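PDB 3OOS: Alpha/beta hydrolase family protein from Bacillus anthracis, which is an alpha/beta-fold hydrolase that probably cleaves its substrate through a serine nucleophile, although the substrate itself has not been established. Local coordinates for residues T251-E256 with N271-D276; C27-H30 with E34-D37; E129-K134 with V206-Y211; N153-D158 with K166-E171. All coordinates share one frame; numbering follows the deposited sequence. Where two conformers were deposited one is given.

Interaction 1: T251-E256 with N271-D276; sequences TLTKFE and NQFVND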
loop_
_atom_site.group_PDB
_atom_site.type_symbol
_atom_site.label_atom_id
_atom_site.label_comp_id
_atom_site.label_asym_id
_atom_site.label_seq_id
_atom_site.Cartn_x
_atom_site.Cartn_y
_atom_site.Cartn_z
ATOM N N THR A 251 -15.901 0.510 -8.068
ATOM C CA THR A 251 -16.643 1.440 -7.223
ATOM C C THR A 251 -15.660 2.404 -6.561
ATOM O O THR A 251 -14.467 2.108 -6.445
ATOM C CB THR A 251 -17.473 0.730 -6.126
ATOM O OG1 THR A 251 -16.597 0.070 -5.203
ATOM C CG2 THR A 251 -18.457 -0.276 -6.732
ATOM N N LEU A 252 -16.170 3.555 -6.133
ATOM C CA LEU A 252 -15.357 4.570 -5.474
ATOM C C LEU A 252 -15.983 4.970 -4.147
ATOM O O LEU A 252 -17.170 5.299 -4.085
ATOM C CB LEU A 252 -15.197 5.799 -6.376
ATOM C CG LEU A 252 -14.408 6.994 -5.822
ATOM C CD1 LEU A 252 -12.942 6.646 -5.526
ATOM C CD2 LEU A 252 -14.504 8.167 -6.782
ATOM N N THR A 253 -15.176 4.935 -3.088
ATOM C CA THR A 253 -15.637 5.295 -1.748
ATOM C C THR A 253 -14.818 6.466 -1.228
ATOM O O THR A 253 -13.589 6.391 -1.144
ATOM C CB THR A 253 -15.540 4.100 -0.774
ATOM O OG1 THR A 253 -16.288 2.998 -1.298
ATOM C CG2 THR A 253 -16.094 4.471 0.603
ATOM N N LYS A 254 -15.510 7.549 -0.886
ATOM C CA LYS A 254 -14.865 8.766 -0.414
ATOM C C LYS A 254 -14.882 8.823 1.105
ATOM O O LYS A 254 -15.925 8.628 1.731
ATOM C CB LYS A 254 -15.577 9.989 -0.988
ATOM C CG LYS A 254 -14.860 11.303 -0.755
ATOM C CD LYS A 254 -15.565 12.423 -1.497
ATOM C CE LYS A 254 -14.627 13.584 -1.745
ATOM N NZ LYS A 254 -15.291 14.660 -2.533
ATOM N N PHE A 255 -13.722 9.083 1.691
ATOM C CA PHE A 255 -13.621 9.256 3.129
ATOM C C PHE A 255 -13.482 10.748 3.429
ATOM O O PHE A 255 -12.413 11.343 3.281
ATOM C CB PHE A 255 -12.485 8.398 3.697
ATOM C CG PHE A 255 -12.813 6.929 3.741
ATOM C CD1 PHE A 255 -13.385 6.366 4.879
ATOM C CD2 PHE A 255 -12.575 6.110 2.637
ATOM C CE1 PHE A 255 -13.703 5.006 4.923
ATOM C CE2 PHE A 255 -12.891 4.751 2.672
ATOM C CZ PHE A 255 -13.455 4.199 3.819
ATOM N N GLU A 256 -14.606 11.341 3.824
ATOM C CA GLU A 256 -14.757 12.795 3.906
ATOM C C GLU A 256 -13.936 13.436 5.022
ATOM O O GLU A 256 -13.570 14.609 4.926
ATOM C CB GLU A 256 -16.237 13.163 4.089
ATOM C CG GLU A 256 -17.213 12.457 3.140
ATOM C CD GLU A 256 -17.294 13.087 1.758
ATOM O OE1 GLU A 256 -16.685 14.156 1.539
ATOM O OE2 GLU A 256 -17.983 12.509 0.885
ATOM N N ASN A 271 -14.654 0.009 8.268
ATOM C CA ASN A 271 -15.207 -1.316 8.545
ATOM C C ASN A 271 -16.385 -1.637 7.633
ATOM O O ASN A 271 -16.494 -2.756 7.126
ATOM C CB ASN A 271 -15.609 -1.456 10.017
ATOM C CG ASN A 271 -14.416 -1.679 10.930
ATOM O OD1 ASN A 271 -13.373 -2.183 10.505
ATOM N ND2 ASN A 271 -14.567 -1.310 12.201
ATOM N N GLN A 272 -17.252 -0.646 7.413
ATOM C CA GLN A 272 -18.379 -0.793 6.492
ATOM C C GLN A 272 -17.870 -1.022 5.069
ATOM O O GLN A 272 -18.402 -1.857 4.334
ATOM C CB GLN A 272 -19.293 0.434 6.550
ATOM C CG GLN A 272 -20.582 0.289 5.745
ATOM C CD GLN A 272 -21.350 -0.969 6.102
ATOM O OE1 GLN A 272 -21.574 -1.262 7.276
ATOM N NE2 GLN A 272 -21.756 -1.724 5.087
ATOM N N PHE A 273 -16.828 -0.277 4.693
ATOM C CA PHE A 273 -16.192 -0.442 3.388
ATOM C C PHE A 273 -15.682 -1.876 3.197
ATOM O O PHE A 273 -15.921 -2.484 2.154
ATOM C CB PHE A 273 -15.054 0.571 3.196
ATOM C CG PHE A 273 -14.190 0.293 1.994
ATOM C CD1 PHE A 273 -14.629 0.607 0.708
ATOM C CD2 PHE A 273 -12.934 -0.293 2.148
ATOM C CE1 PHE A 273 -13.827 0.344 -0.409
ATOM C CE2 PHE A 273 -12.132 -0.560 1.043
ATOM C CZ PHE A 273 -12.578 -0.238 -0.240
ATOM N N VAL A 274 -14.993 -2.411 4.206
ATOM C CA VAL A 274 -14.486 -3.790 4.155
ATOM C C VAL A 274 -15.630 -4.780 3.917
ATOM O O VAL A 274 -15.558 -5.630 3.025
ATOM C CB VAL A 274 -13.702 -4.171 5.441
ATOM C CG1 VAL A 274 -13.346 -5.655 5.447
ATOM C CG2 VAL A 274 -12.435 -3.323 5.570
ATOM N N ASN A 275 -16.692 -4.651 4.708
ATOM C CA ASN A 275 -17.869 -5.499 4.544
ATOM C C ASN A 275 -18.455 -5.422 3.131
ATOM O O ASN A 275 -18.893 -6.436 2.576
ATOM C CB ASN A 275 -18.934 -5.139 5.582
ATOM C CG ASN A 275 -20.050 -6.157 5.640
ATOM O OD1 ASN A 275 -19.842 -7.298 6.048
ATOM N ND2 ASN A 275 -21.242 -5.750 5.225
ATOM N N ASP A 276 -18.433 -4.226 2.548
ATOM C CA ASP A 276 -19.002 -3.993 1.219
ATOM C C ASP A 276 -18.160 -4.554 0.062
ATOM O O ASP A 276 -18.630 -4.613 -1.078
ATOM C CB ASP A 276 -19.297 -2.501 1.008
ATOM C CG ASP A 276 -20.463 -2.001 1.859
ATOM O OD1 ASP A 276 -21.216 -2.824 2.424
ATOM O OD2 ASP A 276 -20.628 -0.770 1.967
#

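Interaction 2: C27-H30 with E34-D37; sequences CVTH and EYND. With SO4 (sulfate ion), chain B.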
loop_
_atom_site.group_PDB
_atom_site.type_symbol
_atom_site.label_atom_id
_atom_site.label_comp_id
_atom_site.label_asym_id
_atom_site.label_seq_id
_atom_site.Cartn_x
_atom_site.Cartn_y
_atom_site.Cartn_z
ATOM N N CYS A 27 -4.528 -11.079 -0.028
ATOM C CA CYS A 27 -3.129 -10.689 0.071
ATOM C C CYS A 27 -3.031 -9.185 0.306
ATOM O O CYS A 27 -3.688 -8.397 -0.379
ATOM C CB CYS A 27 -2.381 -11.079 -1.209
ATOM S SG CYS A 27 -0.634 -10.647 -1.228
ATOM N N VAL A 28 -2.229 -8.796 1.292
ATOM C CA VAL A 28 -1.955 -7.387 1.568
ATOM C C VAL A 28 -0.451 -7.188 1.643
ATOM O O VAL A 28 0.245 -7.932 2.330
ATOM C CB VAL A 28 -2.585 -6.908 2.904
ATOM C CG1 VAL A 28 -2.135 -5.476 3.241
ATOM C CG2 VAL A 28 -4.106 -6.999 2.851
ATOM N N THR A 29 0.047 -6.186 0.930
ATOM C CA THR A 29 1.441 -5.784 1.075
ATOM C C THR A 29 1.602 -4.327 0.661
ATOM O O THR A 29 0.624 -3.667 0.305
ATOM C CB THR A 29 2.422 -6.747 0.325
ATOM O OG1 THR A 29 3.757 -6.552 0.806
ATOM C CG2 THR A 29 2.379 -6.540 -1.183
ATOM N N HIS A 30 2.830 -3.833 0.738
ATOM C CA HIS A 30 3.150 -2.477 0.340
ATOM C C HIS A 30 4.406 -2.540 -0.514
ATOM O O HIS A 30 5.140 -3.521 -0.460
ATOM C CB HIS A 30 3.382 -1.607 1.573
ATOM C CG HIS A 30 3.559 -0.158 1.258
ATOM N ND1 HIS A 30 4.799 0.432 1.143
ATOM C CD2 HIS A 30 2.653 0.815 1.008
ATOM C CE1 HIS A 30 4.647 1.711 0.845
ATOM N NE2 HIS A 30 3.354 1.968 0.759
ATOM N N GLU A 34 8.354 -3.062 5.519
ATOM C CA GLU A 34 8.500 -4.369 6.151
ATOM C C GLU A 34 7.675 -4.466 7.425
ATOM O O GLU A 34 7.608 -3.522 8.205
ATOM C CB GLU A 34 9.971 -4.715 6.408
ATOM C CG GLU A 34 10.724 -3.745 7.315
ATOM C CD GLU A 34 12.215 -4.032 7.378
ATOM O OE1 GLU A 34 12.670 -5.061 6.833
ATOM O OE2 GLU A 34 12.938 -3.220 7.983
ATOM N N TYR A 35 7.047 -5.620 7.612
ATOM C CA TYR A 35 6.106 -5.848 8.696
ATOM C C TYR A 35 6.648 -6.827 9.733
ATOM O O TYR A 35 7.605 -7.559 9.480
ATOM C CB TYR A 35 4.795 -6.404 8.130
ATOM C CG TYR A 35 4.169 -5.565 7.040
ATOM C CD1 TYR A 35 3.492 -4.385 7.347
ATOM C CD2 TYR A 35 4.239 -5.959 5.704
ATOM C CE1 TYR A 35 2.906 -3.614 6.351
ATOM C CE2 TYR A 35 3.655 -5.194 4.698
ATOM C CZ TYR A 35 2.991 -4.024 5.031
ATOM O OH TYR A 35 2.402 -3.261 4.048
ATOM N N ASN A 36 6.024 -6.822 10.906
ATOM C CA ASN A 36 6.276 -7.828 11.933
ATOM C C ASN A 36 4.940 -8.327 12.486
ATOM O O ASN A 36 3.885 -7.939 11.980
ATOM C CB ASN A 36 7.200 -7.281 13.029
ATOM C CG ASN A 36 6.630 -6.064 13.733
ATOM O OD1 ASN A 36 5.460 -6.041 14.108
ATOM N ND2 ASN A 36 7.467 -5.048 13.932
ATOM N N ASP A 37 4.976 -9.173 13.513
ATOM C CA ASP A 37 3.751 -9.820 13.995
ATOM C C ASP A 37 2.772 -8.915 14.760
ATOM O O ASP A 37 1.731 -9.381 15.222
ATOM C CB ASP A 37 4.061 -11.118 14.761
ATOM C CG ASP A 37 4.778 -10.885 16.082
ATOM O OD1 ASP A 37 4.977 -9.723 16.497
ATOM O OD2 ASP A 37 5.139 -11.893 16.723
HETATM S S SO4 B . 3.391 5.504 0.954
HETATM O O1 SO4 B . 4.701 6.080 0.667
HETATM O O2 SO4 B . 2.405 6.572 1.042
HETATM O O3 SO4 B . 3.039 4.562 -0.102
HETATM O O4 SO4 B . 3.454 4.793 2.230
#

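Interaction 3: E129-K134 with V206-Y211; sequences EYASHK and VEYKDY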
loop_
_atom_site.group_PDB
_atom_site.type_symbol
_atom_site.label_atom_id
_atom_site.label_comp_id
_atom_site.label_asym_id
_atom_site.label_seq_id
_atom_site.Cartn_x
_atom_site.Cartn_y
_atom_site.Cartn_z
ATOM N N GLU A 129 1.676 10.846 -12.811
ATOM C CA GLU A 129 1.223 12.232 -12.914
ATOM C C GLU A 129 0.721 12.830 -11.589
ATOM O O GLU A 129 0.591 14.051 -11.476
ATOM C CB GLU A 129 0.224 12.410 -14.065
ATOM C CG GLU A 129 0.862 12.170 -15.433
ATOM C CD GLU A 129 0.013 12.654 -16.592
ATOM O OE1 GLU A 129 0.446 12.480 -17.751
ATOM O OE2 GLU A 129 -1.080 13.208 -16.354
ATOM N N TYR A 130 0.493 11.989 -10.579
ATOM C CA TYR A 130 0.110 12.492 -9.251
ATOM C C TYR A 130 1.149 13.474 -8.696
ATOM O O TYR A 130 0.792 14.468 -8.070
ATOM C CB TYR A 130 -0.138 11.349 -8.253
ATOM C CG TYR A 130 1.104 10.580 -7.858
ATOM C CD1 TYR A 130 1.807 10.891 -6.690
ATOM C CD2 TYR A 130 1.574 9.536 -8.650
ATOM C CE1 TYR A 130 2.955 10.181 -6.330
ATOM C CE2 TYR A 130 2.713 8.825 -8.306
ATOM C CZ TYR A 130 3.399 9.151 -7.147
ATOM O OH TYR A 130 4.522 8.434 -6.813
ATOM N N ALA A 131 2.426 13.203 -8.953
ATOM C CA ALA A 131 3.512 14.015 -8.406
ATOM C C ALA A 131 3.717 15.328 -9.169
ATOM O O ALA A 131 4.556 16.146 -8.780
ATOM C CB ALA A 131 4.807 13.211 -8.342
ATOM N N SER A 132 2.954 15.516 -10.246
ATOM C CA SER A 132 2.984 16.755 -11.024
ATOM C C SER A 132 1.701 17.568 -10.847
ATOM O O SER A 132 1.488 18.577 -11.531
ATOM C CB SER A 132 3.234 16.457 -12.506
ATOM O OG SER A 132 4.559 16.003 -12.712
ATOM N N HIS A 133 0.846 17.127 -9.924
ATOM C CA HIS A 133 -0.402 17.819 -9.623
ATOM C C HIS A 133 -0.175 18.784 -8.459
ATOM O O HIS A 133 0.407 18.401 -7.444
ATOM C CB HIS A 133 -1.493 16.809 -9.271
ATOM C CG HIS A 133 -2.868 17.398 -9.226
ATOM N ND1 HIS A 133 -3.344 18.095 -8.137
ATOM C CD2 HIS A 133 -3.867 17.396 -10.140
ATOM C CE1 HIS A 133 -4.579 18.496 -8.381
ATOM N NE2 HIS A 133 -4.919 18.085 -9.589
ATOM N N LYS A 134 -0.653 20.020 -8.607
ATOM C CA LYS A 134 -0.374 21.066 -7.615
ATOM C C LYS A 134 -0.910 20.775 -6.204
ATOM O O LYS A 134 -0.454 21.386 -5.234
ATOM C CB LYS A 134 -0.824 22.447 -8.116
ATOM C CG LYS A 134 -2.321 22.628 -8.279
ATOM C CD LYS A 134 -2.637 24.015 -8.819
ATOM C CE LYS A 134 -4.099 24.367 -8.599
ATOM N NZ LYS A 134 -4.453 24.326 -7.153
ATOM N N VAL A 206 13.952 4.301 -10.312
ATOM C CA VAL A 206 13.758 3.455 -11.494
ATOM C C VAL A 206 12.292 3.305 -11.915
ATOM O O VAL A 206 11.948 3.549 -13.075
ATOM C CB VAL A 206 14.414 2.054 -11.306
ATOM C CG1 VAL A 206 14.224 1.182 -12.547
ATOM C CG2 VAL A 206 15.898 2.196 -10.978
ATOM N N GLU A 207 11.441 2.907 -10.974
ATOM C CA GLU A 207 10.060 2.535 -11.279
ATOM C C GLU A 207 9.180 3.738 -11.628
ATOM O O GLU A 207 8.439 3.710 -12.619
ATOM C CB GLU A 207 9.455 1.771 -10.099
ATOM C CG GLU A 207 8.126 1.100 -10.407
ATOM C CD GLU A 207 8.287 -0.280 -11.018
ATOM O OE1 GLU A 207 8.914 -1.152 -10.381
ATOM O OE2 GLU A 207 7.771 -0.501 -12.128
ATOM N N TYR A 208 9.275 4.783 -10.810
ATOM C CA TYR A 208 8.392 5.948 -10.902
ATOM C C TYR A 208 8.315 6.578 -12.300
ATOM O O TYR A 208 7.220 6.854 -12.795
ATOM C CB TYR A 208 8.776 7.011 -9.857
ATOM C CG TYR A 208 8.118 8.349 -10.108
ATOM C CD1 TYR A 208 6.845 8.630 -9.607
ATOM C CD2 TYR A 208 8.760 9.326 -10.868
ATOM C CE1 TYR A 208 6.233 9.854 -9.851
ATOM C CE2 TYR A 208 8.159 10.549 -11.119
ATOM C CZ TYR A 208 6.897 10.807 -10.607
ATOM O OH TYR A 208 6.307 12.020 -10.869
ATOM N N LYS A 209 9.468 6.806 -12.925
ATOM C CA LYS A 209 9.512 7.524 -14.206
ATOM C C LYS A 209 8.792 6.793 -15.348
ATOM O O LYS A 209 8.411 7.415 -16.343
ATOM C CB LYS A 209 10.955 7.868 -14.605
ATOM C CG LYS A 209 11.854 6.666 -14.811
ATOM C CD LYS A 209 13.277 7.091 -15.154
ATOM C CE LYS A 209 14.144 5.886 -15.478
ATOM N NZ LYS A 209 13.650 5.155 -16.681
ATOM N N ASP A 210 8.610 5.482 -15.192
ATOM C CA ASP A 210 7.947 4.656 -16.198
ATOM C C ASP A 210 6.546 4.201 -15.783
ATOM O O ASP A 210 5.920 3.411 -16.491
ATOM C CB ASP A 210 8.800 3.424 -16.538
ATOM C CG ASP A 210 10.090 3.780 -17.258
ATOM O OD1 ASP A 210 10.153 4.848 -17.901
ATOM O OD2 ASP A 210 11.043 2.977 -17.188
ATOM N N TYR A 211 6.052 4.695 -14.649
ATOM C CA TYR A 211 4.776 4.210 -14.125
ATOM C C TYR A 211 3.564 4.843 -14.809
ATOM O O TYR A 211 3.331 6.048 -14.698
ATOM C CB TYR A 211 4.691 4.362 -12.595
ATOM C CG TYR A 211 3.344 3.937 -12.050
ATOM C CD1 TYR A 211 2.902 2.621 -12.191
ATOM C CD2 TYR A 211 2.503 4.854 -11.418
ATOM C CE1 TYR A 211 1.662 2.221 -11.709
ATOM C CE2 TYR A 211 1.253 4.465 -10.932
ATOM C CZ TYR A 211 0.842 3.145 -11.082
ATOM O OH TYR A 211 -0.385 2.744 -10.611
#

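Interaction 4: N153-D158 with K166-E171; sequences NALNDD and KALSRE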
loop_
_atom_site.group_PDB
_atom_site.type_symbol
_atom_site.label_atom_id
_atom_site.label_comp_id
_atom_site.label_asym_id
_atom_site.label_seq_id
_atom_site.Cartn_x
_atom_site.Cartn_y
_atom_site.Cartn_z
ATOM N N ASN A 153 14.494 13.252 2.435
ATOM C CA ASN A 153 15.932 13.036 2.328
ATOM C C ASN A 153 16.539 12.633 3.667
ATOM O O ASN A 153 17.368 11.726 3.725
ATOM C CB ASN A 153 16.634 14.268 1.745
ATOM C CG ASN A 153 16.314 14.483 0.272
ATOM O OD1 ASN A 153 15.745 13.612 -0.394
ATOM N ND2 ASN A 153 16.677 15.655 -0.244
ATOM N N ALA A 154 16.098 13.286 4.740
ATOM C CA ALA A 154 16.609 12.991 6.072
ATOM C C ALA A 154 16.123 11.638 6.596
ATOM O O ALA A 154 16.881 10.906 7.234
ATOM C CB ALA A 154 16.258 14.109 7.039
ATOM N N LEU A 155 14.867 11.300 6.321
ATOM C CA LEU A 155 14.338 9.997 6.735
ATOM C C LEU A 155 14.997 8.832 5.987
ATOM O O LEU A 155 15.157 7.743 6.549
ATOM C CB LEU A 155 12.811 9.948 6.607
ATOM C CG LEU A 155 12.006 10.757 7.633
ATOM C CD1 LEU A 155 10.528 10.744 7.274
ATOM C CD2 LEU A 155 12.211 10.241 9.058
ATOM N N ASN A 156 15.403 9.077 4.739
ATOM C CA ASN A 156 16.089 8.069 3.910
ATOM C C ASN A 156 17.592 7.939 4.216
ATOM O O ASN A 156 18.293 7.118 3.609
ATOM C CB ASN A 156 15.855 8.355 2.416
ATOM C CG ASN A 156 16.214 7.170 1.511
ATOM O OD1 ASN A 156 16.683 7.361 0.388
ATOM N ND2 ASN A 156 15.996 5.953 1.996
ATOM N N ASP A 157 18.082 8.748 5.153
ATOM C CA ASP A 157 19.467 8.666 5.604
ATOM C C ASP A 157 19.549 7.851 6.891
ATOM O O ASP A 157 18.979 8.238 7.916
ATOM C CB ASP A 157 20.050 10.071 5.816
ATOM C CG ASP A 157 21.553 10.058 6.086
ATOM O OD1 ASP A 157 22.151 8.972 6.240
ATOM O OD2 ASP A 157 22.144 11.155 6.153
ATOM N N ASP A 158 20.271 6.731 6.828
ATOM C CA ASP A 158 20.423 5.842 7.978
ATOM C C ASP A 158 21.224 6.481 9.117
ATOM O O ASP A 158 21.183 6.005 10.255
ATOM C CB ASP A 158 21.050 4.509 7.549
ATOM C CG ASP A 158 20.099 3.655 6.725
ATOM O OD1 ASP A 158 18.874 3.739 6.955
ATOM O OD2 ASP A 158 20.574 2.898 5.851
ATOM N N LYS A 166 12.589 11.032 15.106
ATOM C CA LYS A 166 11.342 11.109 15.873
ATOM C C LYS A 166 10.537 12.353 15.497
ATOM O O LYS A 166 9.335 12.265 15.226
ATOM C CB LYS A 166 11.634 11.089 17.378
ATOM C CG LYS A 166 10.399 11.160 18.259
ATOM C CD LYS A 166 10.763 11.191 19.736
ATOM C CE LYS A 166 9.518 11.283 20.602
ATOM N NZ LYS A 166 9.847 11.241 22.051
ATOM N N ALA A 167 11.210 13.502 15.474
ATOM C CA ALA A 167 10.571 14.771 15.137
ATOM C C ALA A 167 10.021 14.767 13.709
ATOM O O ALA A 167 8.881 15.176 13.478
ATOM C CB ALA A 167 11.545 15.928 15.343
ATOM N N LEU A 168 10.827 14.285 12.764
ATOM C CA LEU A 168 10.427 14.232 11.356
ATOM C C LEU A 168 9.236 13.307 11.117
ATOM O O LEU A 168 8.339 13.627 10.326
ATOM C CB LEU A 168 11.606 13.790 10.481
ATOM C CG LEU A 168 12.816 14.724 10.429
ATOM C CD1 LEU A 168 13.989 14.002 9.810
ATOM C CD2 LEU A 168 12.499 16.004 9.664
ATOM N N SER A 169 9.237 12.164 11.799
ATOM C CA SER A 169 8.156 11.189 11.686
ATOM C C SER A 169 6.849 11.763 12.217
ATOM O O SER A 169 5.784 11.526 11.639
ATOM C CB SER A 169 8.517 9.905 12.429
ATOM O OG SER A 169 9.703 9.348 11.887
ATOM N N ARG A 170 6.947 12.522 13.310
ATOM C CA ARG A 170 5.801 13.201 13.909
ATOM C C ARG A 170 5.237 14.242 12.943
ATOM O O ARG A 170 4.030 14.299 12.704
ATOM C CB ARG A 170 6.219 13.868 15.223
ATOM C CG ARG A 170 5.092 14.552 15.976
ATOM C CD ARG A 170 4.166 13.534 16.603
ATOM N NE ARG A 170 3.171 14.158 17.469
ATOM C CZ ARG A 170 2.400 13.486 18.318
ATOM N NH1 ARG A 170 2.516 12.170 18.422
ATOM N NH2 ARG A 170 1.520 14.129 19.070
ATOM N N GLU A 171 6.128 15.068 12.397
ATOM C CA GLU A 171 5.745 16.105 11.443
ATOM C C GLU A 171 5.032 15.492 10.234
ATOM O O GLU A 171 3.994 15.996 9.793
ATOM C CB GLU A 171 6.984 16.896 10.999
ATOM C CG GLU A 171 6.688 18.155 10.196
ATOM C CD GLU A 171 7.933 18.988 9.924
ATOM O OE1 GLU A 171 9.034 18.595 10.365
ATOM O OE2 GLU A 171 7.810 20.042 9.269
#

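Interaction 1: T251-E256 with N271-D276
F273 of the C-terminal helix meets an edge strand of the sheet through two neighbours on one side of that strand, T253 and F255. The hydroxyl OG1 of T253 reaches the rim of the F273 ring close to its plane, 3.5 Å from CD1, while T253 CB lies 3.9 Å from the same carbon. F255 uses the far end of its ring: CZ stands 4.0 Å from F273 CB, and that methylene lies at the edge of the F255 ring, near its plane. The two phenylalanine side chains cross at about a right angle and meet end against base rather than ring on ring.

The first torsion of F273 accounts for this. With CG opposite the backbone N (chi1 169°), the ring reaches out from the helix to T253, and CB is left for F255. A large flat hydrocarbon suits a helix facing a sheet, and a beta-branched threonine suits an extended strand. One shell out, F273 meets Y227 edge-to-face and also touches F270, while backbone hydrogen bonds to I226 and C228 fix T253 in the sheet.

Helix 267-276 thus packs over strands 250-255 and 224-229 on one face of the sheet. L252, directed away from it, packs against helix 237-246, giving the helix-sheet-helix layering characteristic of, though not peculiar to, the alpha/beta hydrolase fold.

Interaction 2: C27-H30 with E34-D37
H30 and Y35 touch at the start of one side chain and the end of the other: H30 CB lies 3.1 Å from the phenol oxygen OH of Y35. The same oxygen is 3.4 Å from H30 N, at an angle too poor for a hydrogen bond. Y35 OH also abuts the peptide that leads into H30, 3.6 Å from T29 C. Lower on the ring, CE2 of Y35 stands 4.1 Å from OG1 of T29, a hydroxyl whose hydrogen bond goes to V55 O. Tyrosine suits this place because its rigid ring spans from the loop to the end of strand 25-28.

Beyond CB, the imidazole of H30 turns from Y35 toward the bound sulfate, its CG placed opposite the backbone N (chi1 -173°). ND1 is hydrogen-bonded to the backbone N of Y32, and the Y32 ring meets the imidazole edge-to-face; together they limit rotation of the ring. Next to ND1, CE1 comes within 3.4 Å of sulfate O3; CD2 lies 3.9 Å from that oxygen; and NE2, between them, donates to it at 2.8 Å. O3 lies in the imidazole plane, and the N-H...O angle is 152°.

The sulfate, probably from the crystallisation liquor, is also hydrogen-bonded to Y32 OH, S99 OG and A100 N. S99 is the likely serine of a nucleophile elbow, and the amide after that serine usually helps form the oxyanion hole in this family. The chemistry is consistent with a site that accepts an anion or anionic intermediate, with Y35 packed against the backbone of the loop that carries H30 into it.

Interaction 3: E129-K134 with V206-Y211
Y130 holds CG between its backbone N and carbonyl carbon (chi1 69°), whereas Y208 holds CG opposite its N (chi1 167°), bringing the tyrosines together. Their planes stand almost perpendicular, at 87°, with ring centres 6.0 Å apart. Y130 comes to the rim of Y208: its OH lies near the plane of that ring, 3.6 Å from CD1, and its CE2 is 4.0 Å from Y208 CE1.

The A131 methyl, CB, is 3.2 Å from Y208 OH and 3.9 Å from Y208 CZ, and it also lies over one face of its neighbour Y130, toward the rim. Alanine is small enough to let the phenol come this near, within a 3-10 turn.

Y130 further packs on M103, F203 and F239. The contact joins the loop after strand 116-122 to the end of helix 197-207, the two borders of the probable cap. It is van der Waals in kind, with both phenol oxygens lying against carbon, and Y130 OH has its hydrogen bond elsewhere, to a tetraethylene glycol probably from the crystallisation liquor. The chemistry suggests that Y130 may line a pocket near the probable nucleophile elbow, with Y208 and A131 packed against it.

Interaction 4: N153-D158 with K166-E171
L168 packs against A154 and L155, and these apolar contacts make up most of the interface. The methyl of A154, CB, meets L168 CD1 at 3.6 Å. From the next residue, L155 CD2 lies 3.9 Å from L168 CB, so L168 gives its tip to the alanine and its base to the leucine. The two leucine side chains run past each other in opposite directions. In L155, CG is opposite the carbonyl carbon (chi1 -72°) and, with CD1 extended away from CA (chi2 173°), the other branch, CD2, is the one turned to L168 CB and S169 OG. Leucine suits both places because its branched end can fit between turns of a helix; alanine lets the facing leucine approach its backbone.

The pairing belongs to a helical hairpin inserted between strands 116-122 and 224-229, where alpha/beta hydrolases commonly carry their cap. L168 also touches R147 and I151, so the face of helix 145-155 that it meets runs through successive turns to A154 and L155. After L155 the chain reverses, D157 N bonding back to A154 O at 3.2 Å.

Polar atoms mark the border of this patch. S169 OG is only a van der Waals neighbour of L155 CD2, at 3.9 Å; its hydrogen bonds go to R165 O, one turn earlier in its own helix, and to a bound tetraethylene glycol. R165 NH2 bonds to L155 O at the end of the first helix.

Charged groups add links farther out: E171 forms a salt bridge with R147, across the same two helices, and R170 with E184.

Interactions 1 and 2 belong to the buried body of the fold and reach the same eight-stranded sheet, the first at an edge strand and the second at the end of an inner one. Interactions 3 and 4 are only partly buried and involve the region between strands 116-122 and 224-229, interaction 3 joining its two borders and interaction 4 lying between them along the chain. Chemistry follows place: mostly hydrocarbon on the sheet face in interaction 1, a phenol packed on backbone beside a histidine whose far end binds an anion in interaction 2, aromatic rings beside a probable pocket in interaction 3, and aliphatic packing bordered by salt bridges in interaction 4.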